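Local coordinates for putative signal recognition particle protein (PDB 5CK4) that probably binds GTP as the Arf-like GTPase beta subunit of the signal recognition particle receptor, and holds GDP in this structure, at residues L168-D176 with T225-L236; Y190-H201 with E268-S276. All blocks are in the same frame, centred on the assembly; numbering follows the deposited sequence. Where two conformers were deposited one is given.

Contact 1 (L168-D176 with T225-L236); sequences LLDAAALAD and TAVPASLVKSRL
T225 meets the 168-176 turn first: its OG1 lies 3.6 Å from A172 CB, while its carbonyl oxygen faces the methyl of A175. At A226 the two backbones come closest, the CA atoms of A172 and A226 being 3.9 Å apart, an approach that small alanine side chains permit on both sides. V227 then supplies the hydrogen bond that joins the segments. Its N donates to A171 O over 2.9 Å and almost straight (176°). Within V227, CG2 lies anti to the carbonyl carbon, which brings this methyl beside A171 O and within 3.7 Å of A175 CB. P228 occupies the N-cap position, and helix 229-249 follows. One turn in, V232 presents both methyls to the contact, and L174 crosses it at about a right angle with CD2 3.8 Å from V232 CG2. The outstretched chain of R235 carries its guanidinium to the turn, edge toward L174 O and A175 CA, too far for a bond. L236 closes the row, its CD1 meeting L169 CD2 tip to tip at 3.9 Å. The turn itself is shaped by D170, whose OD1 accepts from A172 N, closing an Asx turn, and from A173 N, extending it to an Asx motif, while OD2 forms a salt bridge with the GDP-binding K220. Strand 159-170 thus ends against the start of helix 229-249, with parallel strand 214-219 alongside and Y181 of helix 180-201 touching L169 and L174.

Contact 2 (Y190-H201 with E268-S276); sequences YDVLLSLQKRFH and EGWLGAVGS
Q197 and Y190 bind the backbone of the 268-272 loop at two places along one side of the helix. The amide of Q197 works at both ends: OE1 receives G272 N on a lone pair at 2.8 Å, nearly straight at 172°, and NE2 donates to W270 O and to E268 OE1. The last bond is short, 2.6 Å from Q197 NE2 to E268 OE1, and arrives from above the carboxylate, whose plane is turned 70° from the amide. With three bonds the amide's rotation is fixed. The Y190 hydroxyl donates to G269 O at 2.7 Å, in the carbonyl plane, and accepts from L271 N.

Between these polar grips lies L271. Its CB sits 3.5 Å from Y190 CZ over one face of the ring, its CD2 makes an off-centre CH-pi contact with the same ring, and its CD1 rests against L193 CB at 3.7 Å. L194 CD1 lies 3.8 Å from W270 O. Farther along, H201 ND1 makes a weak bond to E268 OE2, and a water bridges K198 NZ and E268 O.

Reach comes from the helix side: CG of Q197 is anti to its backbone N (chi1 179°) and the chain runs on extended, carrying the amide out to the loop. Beyond this shell, R244 of helix 229-249 bonds to L271 O, and R247 makes a cation-pi contact with Y190. M284 and F287 pack on Q197. Away from the nucleotide, the contact is a loop-on-helix association in which side chains of helix 180-201 satisfy the backbone of an irregular segment between helix 229-249 and strand 291-295, within a P-loop GTPase fold.

Contacts 1 and 2 do not touch: their centres are 23 Å apart and their nearest atoms about 7 Å. Along the chain their segments alternate, and strand 159-170 leads directly into helix 180-201; helix 229-249, which starts in contact 1, also supplies R244 and R247 beside contact 2. Only contact 1 lies near the nucleotide. The A172 side chain is about 7 Å from the bound GDP and about 5 Å from that of K220, while the L169 side chain is about 5 Å from that of A30; K220 and A30 both bind GDP. Contact 2 lies away from these sites, where the 268-276 loop lies on helix 180-201, with helix 229-249 beside it.

Contact 1 (L168-D176 with T225-L236)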
loop_
_atom_site.group_PDB
_atom_site.type_symbol
_atom_site.label_atom_id
_atom_site.label_comp_id
_atom_site.label_asym_id
_atom_site.label_seq_id
_atom_site.Cartn_x
_atom_site.Cartn_y
_atom_site.Cartn_z
ATOM N N LEU A 168 -2.019 2.775 -3.526
ATOM C CA LEU A 168 -2.222 3.884 -4.461
ATOM C C LEU A 168 -3.487 4.656 -4.111
ATOM O O LEU A 168 -4.516 4.064 -3.828
ATOM C CB LEU A 168 -2.340 3.357 -5.883
ATOM C CG LEU A 168 -2.186 4.281 -7.102
ATOM C CD1 LEU A 168 -0.739 4.751 -7.260
ATOM C CD2 LEU A 168 -2.620 3.539 -8.348
ATOM N N LEU A 169 -3.400 5.984 -4.148
ATOM C CA LEU A 169 -4.557 6.847 -3.930
ATOM C C LEU A 169 -4.546 7.997 -4.940
ATOM O O LEU A 169 -3.496 8.329 -5.512
ATOM C CB LEU A 169 -4.595 7.387 -2.484
ATOM C CG LEU A 169 -3.378 8.220 -2.005
ATOM C CD1 LEU A 169 -3.513 9.718 -2.391
ATOM C CD2 LEU A 169 -3.198 8.076 -0.505
ATOM N N ASP A 170 -5.715 8.602 -5.127
ATOM C CA ASP A 170 -5.886 9.761 -5.994
ATOM C C ASP A 170 -5.596 11.025 -5.180
ATOM O O ASP A 170 -6.408 11.427 -4.351
ATOM C CB ASP A 170 -7.330 9.758 -6.532
ATOM C CG ASP A 170 -7.603 10.875 -7.517
ATOM O OD1 ASP A 170 -6.841 11.863 -7.553
ATOM O OD2 ASP A 170 -8.603 10.770 -8.257
ATOM N N ALA A 171 -4.438 11.649 -5.407
ATOM C CA ALA A 171 -4.067 12.823 -4.622
ATOM C C ALA A 171 -4.940 14.036 -4.930
ATOM O O ALA A 171 -4.984 14.985 -4.139
ATOM C CB ALA A 171 -2.568 13.179 -4.791
ATOM N N ALA A 172 -5.623 14.014 -6.075
ATOM C CA ALA A 172 -6.519 15.108 -6.424
ATOM C C ALA A 172 -7.864 14.976 -5.704
ATOM O O ALA A 172 -8.427 15.967 -5.241
ATOM C CB ALA A 172 -6.720 15.202 -7.933
ATOM N N ALA A 173 -8.361 13.744 -5.609
ATOM C CA ALA A 173 -9.632 13.482 -4.953
ATOM C C ALA A 173 -9.509 13.769 -3.477
ATOM O O ALA A 173 -10.474 14.151 -2.833
ATOM C CB ALA A 173 -10.069 12.049 -5.170
ATOM N N LEU A 174 -8.308 13.561 -2.956
ATOM C CA LEU A 174 -7.979 13.845 -1.565
ATOM C C LEU A 174 -8.220 15.314 -1.212
ATOM O O LEU A 174 -8.457 15.652 -0.055
ATOM C CB LEU A 174 -6.519 13.468 -1.315
ATOM C CG LEU A 174 -6.099 13.011 0.076
ATOM C CD1 LEU A 174 -6.986 11.886 0.541
ATOM C CD2 LEU A 174 -4.640 12.562 0.045
ATOM N N ALA A 175 -8.180 16.182 -2.220
ATOM C CA ALA A 175 -8.347 17.606 -2.004
ATOM C C ALA A 175 -9.813 18.035 -1.863
ATOM O O ALA A 175 -10.089 19.224 -1.715
ATOM C CB ALA A 175 -7.668 18.394 -3.123
ATOM N N ASP A 176 -10.748 17.087 -1.907
ATOM C CA ASP A 176 -12.168 17.449 -1.831
ATOM C C ASP A 176 -12.557 18.030 -0.469
ATOM O O ASP A 176 -12.046 17.611 0.572
ATOM C CB ASP A 176 -13.105 16.301 -2.261
ATOM C CG ASP A 176 -13.096 15.109 -1.299
ATOM O OD1 ASP A 176 -12.404 15.152 -0.264
ATOM O OD2 ASP A 176 -13.806 14.114 -1.581
ATOM N N THR A 225 -4.864 20.287 -9.003
ATOM C CA THR A 225 -5.519 20.194 -7.699
ATOM C C THR A 225 -4.971 19.062 -6.834
ATOM O O THR A 225 -5.485 18.807 -5.750
ATOM C CB THR A 225 -7.032 19.961 -7.856
ATOM O OG1 THR A 225 -7.251 18.748 -8.589
ATOM C CG2 THR A 225 -7.681 21.115 -8.594
ATOM N N ALA A 226 -3.939 18.377 -7.307
ATOM C CA ALA A 226 -3.348 17.294 -6.528
ATOM C C ALA A 226 -2.711 17.812 -5.234
ATOM O O ALA A 226 -2.011 18.819 -5.230
ATOM C CB ALA A 226 -2.318 16.536 -7.356
ATOM N N VAL A 227 -2.970 17.124 -4.134
ATOM C CA VAL A 227 -2.311 17.419 -2.867
ATOM C C VAL A 227 -0.864 16.903 -2.934
ATOM O O VAL A 227 -0.642 15.744 -3.252
ATOM C CB VAL A 227 -3.076 16.740 -1.703
ATOM C CG1 VAL A 227 -2.348 16.919 -0.374
ATOM C CG2 VAL A 227 -4.509 17.290 -1.619
ATOM N N PRO A 228 0.124 17.769 -2.646
ATOM C CA PRO A 228 1.526 17.319 -2.693
ATOM C C PRO A 228 1.809 16.245 -1.637
ATOM O O PRO A 228 1.141 16.216 -0.592
ATOM C CB PRO A 228 2.327 18.600 -2.412
ATOM C CG PRO A 228 1.357 19.548 -1.788
ATOM C CD PRO A 228 0.001 19.206 -2.332
ATOM N N ALA A 229 2.780 15.378 -1.913
ATOM C CA ALA A 229 3.073 14.225 -1.051
ATOM C C ALA A 229 3.281 14.539 0.433
ATOM O O ALA A 229 2.890 13.748 1.286
ATOM C CB ALA A 229 4.275 13.456 -1.590
ATOM N N SER A 230 3.915 15.673 0.749
ATOM C CA SER A 230 4.165 16.004 2.154
ATOM C C SER A 230 2.851 16.328 2.880
ATOM O O SER A 230 2.689 16.023 4.064
ATOM C CB SER A 230 5.151 17.175 2.276
ATOM O OG SER A 230 4.589 18.353 1.731
ATOM N N LEU A 231 1.916 16.943 2.163
ATOM C CA LEU A 231 0.589 17.207 2.717
ATOM C C LEU A 231 -0.281 15.941 2.759
ATOM O O LEU A 231 -1.080 15.763 3.682
ATOM C CB LEU A 231 -0.111 18.320 1.928
ATOM C CG LEU A 231 -0.052 19.698 2.577
ATOM C CD1 LEU A 231 -0.635 20.756 1.649
ATOM C CD2 LEU A 231 -0.797 19.664 3.904
ATOM N N VAL A 232 -0.132 15.072 1.762
ATOM C CA VAL A 232 -0.812 13.771 1.783
ATOM C C VAL A 232 -0.381 13.022 3.051
ATOM O O VAL A 232 -1.207 12.455 3.789
ATOM C CB VAL A 232 -0.455 12.910 0.538
ATOM C CG1 VAL A 232 -0.952 11.486 0.709
ATOM C CG2 VAL A 232 -1.032 13.512 -0.743
ATOM N N LYS A 233 0.921 13.053 3.316
ATOM C CA LYS A 233 1.480 12.404 4.506
ATOM C C LYS A 233 0.856 12.921 5.810
ATOM O O LYS A 233 0.390 12.128 6.616
ATOM C CB LYS A 233 3.006 12.566 4.552
ATOM C CG LYS A 233 3.682 11.879 5.757
ATOM C CD LYS A 233 5.197 12.052 5.697
ATOM C CE LYS A 233 5.918 11.079 6.628
ATOM N NZ LYS A 233 5.966 11.558 8.040
ATOM N N SER A 234 0.849 14.240 6.014
ATOM C CA SER A 234 0.319 14.797 7.257
ATOM C C SER A 234 -1.203 14.622 7.384
ATOM O O SER A 234 -1.710 14.349 8.471
ATOM C CB SER A 234 0.720 16.269 7.427
ATOM O OG SER A 234 0.130 17.082 6.434
ATOM N N ARG A 235 -1.930 14.752 6.284
ATOM C CA ARG A 235 -3.384 14.563 6.334
ATOM C C ARG A 235 -3.768 13.116 6.643
ATOM O O ARG A 235 -4.708 12.860 7.405
ATOM C CB ARG A 235 -4.036 15.013 5.034
ATOM C CG ARG A 235 -4.045 16.523 4.911
ATOM C CD ARG A 235 -4.944 16.993 3.801
ATOM N NE ARG A 235 -4.653 18.381 3.479
ATOM C CZ ARG A 235 -5.223 19.052 2.483
ATOM N NH1 ARG A 235 -6.123 18.458 1.711
ATOM N NH2 ARG A 235 -4.891 20.316 2.264
ATOM N N LEU A 236 -3.046 12.181 6.050
ATOM C CA LEU A 236 -3.266 10.759 6.343
ATOM C C LEU A 236 -2.917 10.434 7.792
ATOM O O LEU A 236 -3.650 9.697 8.463
ATOM C CB LEU A 236 -2.454 9.871 5.400
ATOM C CG LEU A 236 -2.932 9.720 3.940
ATOM C CD1 LEU A 236 -1.947 8.872 3.155
ATOM C CD2 LEU A 236 -4.334 9.129 3.851
#

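Contact 2 (Y190-H201 with E268-S276)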
loop_
_atom_site.group_PDB
_atom_site.type_symbol
_atom_site.label_atom_id
_atom_site.label_comp_id
_atom_site.label_asym_id
_atom_site.label_seq_id
_atom_site.Cartn_x
_atom_site.Cartn_y
_atom_site.Cartn_z
ATOM N N TYR A 190 -5.713 2.227 7.049
ATOM C CA TYR A 190 -5.664 1.790 8.440
ATOM C C TYR A 190 -5.666 0.262 8.526
ATOM O O TYR A 190 -4.829 -0.319 9.213
ATOM C CB TYR A 190 -6.843 2.375 9.244
ATOM C CG TYR A 190 -6.728 2.224 10.764
ATOM C CD1 TYR A 190 -7.037 1.023 11.397
ATOM C CD2 TYR A 190 -6.329 3.289 11.561
ATOM C CE1 TYR A 190 -6.933 0.889 12.787
ATOM C CE2 TYR A 190 -6.234 3.164 12.946
ATOM C CZ TYR A 190 -6.533 1.966 13.551
ATOM O OH TYR A 190 -6.436 1.840 14.932
ATOM N N ASP A 191 -6.599 -0.380 7.821
ATOM C CA ASP A 191 -6.714 -1.837 7.850
ATOM C C ASP A 191 -5.493 -2.530 7.260
ATOM O O ASP A 191 -5.080 -3.581 7.740
ATOM C CB ASP A 191 -7.967 -2.318 7.103
ATOM C CG ASP A 191 -9.251 -1.986 7.834
ATOM O OD1 ASP A 191 -9.202 -1.785 9.062
ATOM O OD2 ASP A 191 -10.307 -1.921 7.167
ATOM N N VAL A 192 -4.935 -1.950 6.203
ATOM C CA VAL A 192 -3.738 -2.506 5.575
ATOM C C VAL A 192 -2.568 -2.521 6.563
ATOM O O VAL A 192 -1.949 -3.564 6.799
ATOM C CB VAL A 192 -3.357 -1.735 4.282
ATOM C CG1 VAL A 192 -1.918 -1.986 3.891
ATOM C CG2 VAL A 192 -4.304 -2.133 3.125
ATOM N N LEU A 193 -2.263 -1.356 7.128
ATOM C CA LEU A 193 -1.187 -1.247 8.109
ATOM C C LEU A 193 -1.447 -2.062 9.388
ATOM O O LEU A 193 -0.522 -2.670 9.941
ATOM C CB LEU A 193 -0.927 0.231 8.434
ATOM C CG LEU A 193 -0.504 1.081 7.228
ATOM C CD1 LEU A 193 -0.187 2.512 7.657
ATOM C CD2 LEU A 193 0.716 0.461 6.555
ATOM N N LEU A 194 -2.684 -2.063 9.882
ATOM C CA LEU A 194 -2.985 -2.832 11.100
ATOM C C LEU A 194 -2.811 -4.327 10.839
ATOM O O LEU A 194 -2.370 -5.073 11.707
ATOM C CB LEU A 194 -4.408 -2.557 11.601
ATOM C CG LEU A 194 -4.734 -3.179 12.966
ATOM C CD1 LEU A 194 -3.821 -2.579 14.065
ATOM C CD2 LEU A 194 -6.211 -3.014 13.332
ATOM N N SER A 195 -3.143 -4.758 9.629
ATOM C CA SER A 195 -2.968 -6.168 9.267
ATOM C C SER A 195 -1.482 -6.547 9.308
ATOM O O SER A 195 -1.117 -7.586 9.846
ATOM C CB SER A 195 -3.563 -6.456 7.887
ATOM O OG SER A 195 -4.978 -6.358 7.930
ATOM N N LEU A 196 -0.628 -5.691 8.753
ATOM C CA LEU A 196 0.810 -5.967 8.741
ATOM C C LEU A 196 1.370 -5.897 10.156
ATOM O O LEU A 196 2.318 -6.605 10.500
ATOM C CB LEU A 196 1.536 -4.957 7.847
ATOM C CG LEU A 196 1.275 -5.179 6.356
ATOM C CD1 LEU A 196 1.817 -4.026 5.519
ATOM C CD2 LEU A 196 1.856 -6.526 5.888
ATOM N N GLN A 197 0.772 -5.040 10.969
ATOM C CA GLN A 197 1.178 -4.913 12.367
ATOM C C GLN A 197 0.837 -6.185 13.142
ATOM O O GLN A 197 1.635 -6.653 13.959
ATOM C CB GLN A 197 0.517 -3.701 13.021
ATOM C CG GLN A 197 0.871 -3.510 14.504
ATOM C CD GLN A 197 0.277 -2.228 15.072
ATOM O OE1 GLN A 197 0.320 -1.180 14.432
ATOM N NE2 GLN A 197 -0.310 -2.315 16.263
ATOM N N LYS A 198 -0.348 -6.742 12.892
ATOM C CA LYS A 198 -0.758 -7.973 13.574
ATOM C C LYS A 198 0.118 -9.133 13.125
ATOM O O LYS A 198 0.448 -10.028 13.916
ATOM C CB LYS A 198 -2.217 -8.307 13.283
ATOM C CG LYS A 198 -3.215 -7.370 13.925
ATOM C CD LYS A 198 -4.630 -7.746 13.514
ATOM C CE LYS A 198 -5.635 -6.887 14.232
ATOM N NZ LYS A 198 -7.011 -7.441 14.139
ATOM N N ARG A 199 0.488 -9.113 11.847
ATOM C CA ARG A 199 1.413 -10.103 11.301
ATOM C C ARG A 199 2.746 -10.086 12.057
ATOM O O ARG A 199 3.260 -11.134 12.436
ATOM C CB ARG A 199 1.647 -9.845 9.814
ATOM C CG ARG A 199 2.663 -10.769 9.161
ATOM C CD ARG A 199 2.854 -10.407 7.690
ATOM N NE ARG A 199 3.904 -11.198 7.050
ATOM C CZ ARG A 199 5.126 -10.740 6.810
ATOM N NH1 ARG A 199 5.442 -9.499 7.157
ATOM N NH2 ARG A 199 6.025 -11.503 6.216
ATOM N N PHE A 200 3.301 -8.893 12.270
ATOM C CA PHE A 200 4.563 -8.748 13.000
ATOM C C PHE A 200 4.446 -9.335 14.401
ATOM O O PHE A 200 5.386 -9.926 14.929
ATOM C CB PHE A 200 4.976 -7.276 13.088
ATOM C CG PHE A 200 6.155 -7.027 13.993
ATOM C CD1 PHE A 200 7.454 -7.156 13.516
ATOM C CD2 PHE A 200 5.968 -6.653 15.318
ATOM C CE1 PHE A 200 8.546 -6.921 14.348
ATOM C CE2 PHE A 200 7.053 -6.420 16.150
ATOM C CZ PHE A 200 8.344 -6.551 15.659
ATOM N N HIS A 201 3.277 -9.165 14.999
ATOM C CA HIS A 201 3.060 -9.589 16.373
ATOM C C HIS A 201 2.719 -11.066 16.554
ATOM O O HIS A 201 2.727 -11.578 17.669
ATOM C CB HIS A 201 1.995 -8.710 17.012
ATOM C CG HIS A 201 2.519 -7.387 17.466
ATOM N ND1 HIS A 201 1.956 -6.191 17.085
ATOM C CD2 HIS A 201 3.574 -7.073 18.255
ATOM C CE1 HIS A 201 2.632 -5.195 17.628
ATOM N NE2 HIS A 201 3.613 -5.705 18.353
ATOM N N GLU A 268 -5.662 -6.891 18.583
ATOM C CA GLU A 268 -5.413 -5.456 18.711
ATOM C C GLU A 268 -6.226 -4.640 17.707
ATOM O O GLU A 268 -6.463 -5.080 16.581
ATOM C CB GLU A 268 -3.918 -5.139 18.575
ATOM C CG GLU A 268 -3.307 -5.459 17.223
ATOM C CD GLU A 268 -1.797 -5.308 17.225
ATOM O OE1 GLU A 268 -1.304 -4.258 17.680
ATOM O OE2 GLU A 268 -1.096 -6.243 16.781
ATOM N N GLY A 269 -6.666 -3.460 18.126
ATOM C CA GLY A 269 -7.362 -2.549 17.236
ATOM C C GLY A 269 -6.587 -1.258 17.035
ATOM O O GLY A 269 -6.865 -0.506 16.105
ATOM N N TRP A 270 -5.610 -1.016 17.908
ATOM C CA TRP A 270 -4.821 0.223 17.912
ATOM C C TRP A 270 -3.631 0.166 16.944
ATOM O O TRP A 270 -2.714 -0.641 17.108
ATOM C CB TRP A 270 -4.338 0.514 19.346
ATOM C CG TRP A 270 -3.419 1.699 19.515
ATOM C CD1 TRP A 270 -2.052 1.708 19.393
ATOM C CD2 TRP A 270 -3.794 3.035 19.873
ATOM N NE1 TRP A 270 -1.562 2.967 19.637
ATOM C CE2 TRP A 270 -2.610 3.798 19.942
ATOM C CE3 TRP A 270 -5.020 3.662 20.139
ATOM C CZ2 TRP A 270 -2.613 5.159 20.262
ATOM C CZ3 TRP A 270 -5.020 5.015 20.460
ATOM C CH2 TRP A 270 -3.825 5.748 20.519
ATOM N N LEU A 271 -3.660 1.010 15.923
ATOM C CA LEU A 271 -2.578 1.071 14.945
ATOM C C LEU A 271 -1.427 1.883 15.522
ATOM O O LEU A 271 -1.652 2.973 16.049
ATOM C CB LEU A 271 -3.068 1.769 13.683
ATOM C CG LEU A 271 -1.997 2.059 12.631
ATOM C CD1 LEU A 271 -1.586 0.736 12.046
ATOM C CD2 LEU A 271 -2.551 2.994 11.546
ATOM N N GLY A 272 -0.201 1.370 15.417
ATOM C CA GLY A 272 0.968 2.102 15.891
ATOM C C GLY A 272 1.462 1.687 17.264
ATOM O O GLY A 272 1.030 0.664 17.824
ATOM N N ALA A 273 2.373 2.491 17.803
ATOM C CA ALA A 273 3.000 2.223 19.092
ATOM C C ALA A 273 2.067 2.548 20.243
ATOM O O ALA A 273 1.388 3.574 20.236
ATOM C CB ALA A 273 4.281 3.019 19.224
ATOM N N VAL A 274 2.063 1.670 21.241
ATOM C CA VAL A 274 1.198 1.802 22.414
ATOM C C VAL A 274 1.250 3.181 23.079
ATOM O O VAL A 274 0.209 3.750 23.427
ATOM C CB VAL A 274 1.511 0.697 23.456
ATOM C CG1 VAL A 274 3.010 0.494 23.580
ATOM C CG2 VAL A 274 0.894 1.026 24.807
ATOM N N GLY A 275 2.450 3.729 23.238
ATOM C CA GLY A 275 2.597 5.001 23.925
ATOM C C GLY A 275 2.651 6.227 23.030
ATOM O O GLY A 275 2.967 7.324 23.492
ATOM N N SER A 276 2.342 6.049 21.752
ATOM C CA SER A 276 2.365 7.158 20.800
ATOM C C SER A 276 1.224 8.153 21.056
ATOM O O SER A 276 0.062 7.759 21.205
ATOM C CB SER A 276 2.281 6.617 19.381
ATOM O OG SER A 276 2.265 7.648 18.415
HETATM O O HOH W 1 -8.630 -5.544 15.175
#